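Local coordinates for bromodomain adjacent to zinc finger domain protein 2B (Homo sapiens, PDB 4QF3) that probably reads the histone H3 tail through its zinc-binding PHD finger and is thought to act in ISWI-linked chromatin regulation, at residues A[19-24]-A[30-35]. Residues are numbered along the deposited sequence; the frame is centred on the assembly and turned at random.
Sequences ELLLLC and GCHTYC. With ZN (zinc ion), chain C; ZN (zinc ion), chain D.
The imidazole of His32 is sandwiched between Leu21 and Tyr34. Methyl CD1 of Leu21 lies over the centre of one ring face, a CH-pi contact 3.9 Å from the His32 centroid, while the hydroxyl OH of Tyr34 sits above the opposite face. With CG anti to the backbone N (chi1 177°) and chi2 at 61°, Leu21 CD1 is held against both the Cys31 backbone and the ring. Both ring nitrogens of His32 are engaged: ND1 binds zinc at 2.1 Å, and NE2 is hydrogen-bonded to the carbonyl of Asp16, so the ring's rotation is fixed. Tyr34 in turn lays its ring face on His32 CB and meets Leu20 CD1 at its edge, CE2 to CD1 3.9 Å. On the other face of the hairpin, the branched end of Leu22 packs at about a right angle against Thr33 CG2, its CD2 3.9 Å away. The backbones pair antiparallel: Leu22 and Cys31 exchange two hydrogen bonds, N to O, both 3.0 Å, and Thr33 N donates to Leu20 O at 2.9 Å. This small PHD-finger hairpin bridges the interleaved zinc sites: His32 and Cys35 join Cys9 and Cys12 at one, whereas Cys24 joins Cys27, Cys50 and Cys53 at the other, where Cys53 belongs to helix 51-57. Beyond strands 21-23 and 30-32, Leu22 rests on Trp48 and Leu20 on Ile43, both in loops.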
loop_
_atom_site.group_PDB
_atom_site.type_symbol
_atom_site.label_atom_id
_atom_site.label_comp_id
_atom_site.label_asym_id
_atom_site.label_seq_id
_atom_site.Cartn_x
_atom_site.Cartn_y
_atom_site.Cartn_z
ATOM N N GLU A 19 9.212 -2.446 -4.328
ATOM C CA GLU A 19 8.986 -3.783 -3.754
ATOM C C GLU A 19 8.295 -3.686 -2.391
ATOM O O GLU A 19 7.555 -4.589 -1.972
ATOM C CB GLU A 19 10.320 -4.531 -3.603
ATOM C CG GLU A 19 10.222 -5.858 -2.860
ATOM C CD GLU A 19 11.390 -6.788 -3.185
ATOM O OE1 GLU A 19 11.422 -7.246 -4.344
ATOM O OE2 GLU A 19 12.243 -7.017 -2.304
ATOM N N LEU A 20 8.524 -2.558 -1.711
ATOM C CA LEU A 20 8.000 -2.328 -0.371
ATOM C C LEU A 20 6.764 -1.412 -0.378
ATOM O O LEU A 20 6.150 -1.183 0.682
ATOM C CB LEU A 20 9.078 -1.714 0.529
ATOM C CG LEU A 20 10.338 -2.598 0.709
ATOM C CD1 LEU A 20 11.372 -1.827 1.525
ATOM C CD2 LEU A 20 10.038 -3.956 1.328
ATOM N N LEU A 21 6.421 -0.892 -1.546
ATOM C CA LEU A 21 5.267 -0.041 -1.676
ATOM C C LEU A 21 4.061 -0.933 -1.983
ATOM O O LEU A 21 3.797 -1.352 -3.130
ATOM C CB LEU A 21 5.542 1.032 -2.743
ATOM C CG LEU A 21 4.410 1.973 -3.076
ATOM C CD1 LEU A 21 4.012 2.745 -1.852
ATOM C CD2 LEU A 21 4.872 2.941 -4.172
ATOM N N LEU A 22 3.347 -1.242 -0.919
ATOM C CA LEU A 22 2.168 -2.139 -0.985
ATOM C C LEU A 22 0.945 -1.520 -1.638
ATOM O O LEU A 22 0.494 -0.458 -1.176
ATOM C CB LEU A 22 1.831 -2.650 0.426
ATOM C CG LEU A 22 2.980 -3.241 1.225
ATOM C CD1 LEU A 22 2.367 -3.779 2.492
ATOM C CD2 LEU A 22 3.800 -4.298 0.481
ATOM N N LEU A 23 0.444 -2.163 -2.685
ATOM C CA LEU A 23 -0.651 -1.628 -3.470
ATOM C C LEU A 23 -1.861 -2.442 -3.144
ATOM O O LEU A 23 -1.860 -3.694 -3.292
ATOM C CB LEU A 23 -0.351 -1.700 -4.975
ATOM C CG LEU A 23 1.063 -1.281 -5.383
ATOM C CD1 LEU A 23 1.339 -1.549 -6.864
ATOM C CD2 LEU A 23 1.279 0.184 -5.024
ATOM N N CYS A 24 -2.908 -1.745 -2.732
ATOM C CA CYS A 24 -4.135 -2.377 -2.267
ATOM C C CYS A 24 -4.970 -2.873 -3.443
ATOM O O CYS A 24 -5.293 -2.090 -4.328
ATOM C CB CYS A 24 -4.993 -1.473 -1.394
ATOM S SG CYS A 24 -6.501 -2.298 -0.780
ATOM N N GLY A 30 -1.622 3.073 -2.137
ATOM C CA GLY A 30 -0.299 2.542 -1.794
ATOM C C GLY A 30 0.206 2.991 -0.452
ATOM O O GLY A 30 -0.133 4.048 0.061
ATOM N N CYS A 31 1.003 2.126 0.191
ATOM C CA CYS A 31 1.670 2.518 1.400
ATOM C C CYS A 31 2.887 1.645 1.613
ATOM O O CYS A 31 2.800 0.411 1.525
ATOM C CB CYS A 31 0.724 2.416 2.588
ATOM S SG CYS A 31 1.303 3.162 4.137
ATOM N N HIS A 32 4.023 2.250 1.931
ATOM C CA HIS A 32 5.221 1.431 2.213
ATOM C C HIS A 32 5.108 0.632 3.500
ATOM O O HIS A 32 4.524 1.093 4.465
ATOM C CB HIS A 32 6.434 2.331 2.415
ATOM C CG HIS A 32 6.886 3.037 1.160
ATOM N ND1 HIS A 32 6.801 4.405 0.992
ATOM C CD2 HIS A 32 7.418 2.542 0.014
ATOM C CE1 HIS A 32 7.311 4.726 -0.190
ATOM N NE2 HIS A 32 7.688 3.614 -0.803
ATOM N N THR A 33 5.706 -0.555 3.485
ATOM C CA THR A 33 5.752 -1.363 4.681
ATOM C C THR A 33 6.215 -0.523 5.891
ATOM O O THR A 33 5.632 -0.578 7.001
ATOM C CB THR A 33 6.749 -2.511 4.427
ATOM O OG1 THR A 33 7.977 -1.969 3.924
ATOM C CG2 THR A 33 6.210 -3.581 3.513
ATOM N N TYR A 34 7.264 0.296 5.706
ATOM C CA TYR A 34 7.918 1.021 6.786
ATOM C C TYR A 34 7.260 2.339 7.128
ATOM O O TYR A 34 7.667 3.015 8.064
ATOM C CB TYR A 34 9.400 1.243 6.424
ATOM C CG TYR A 34 9.617 1.890 5.059
ATOM C CD1 TYR A 34 9.397 3.257 4.858
ATOM C CD2 TYR A 34 10.009 1.148 3.980
ATOM C CE1 TYR A 34 9.602 3.835 3.628
ATOM C CE2 TYR A 34 10.247 1.721 2.749
ATOM C CZ TYR A 34 10.016 3.080 2.578
ATOM O OH TYR A 34 10.216 3.625 1.299
ATOM N N CYS A 35 6.235 2.697 6.348
ATOM C CA CYS A 35 5.413 3.895 6.584
ATOM C C CYS A 35 4.129 3.560 7.336
ATOM O O CYS A 35 3.564 4.445 7.973
ATOM C CB CYS A 35 5.041 4.638 5.284
ATOM S SG CYS A 35 6.480 5.448 4.548
HETATM ZN ZN ZN C . 5.959 5.824 2.360
HETATM ZN ZN ZN D . -7.569 -0.500 0.260
#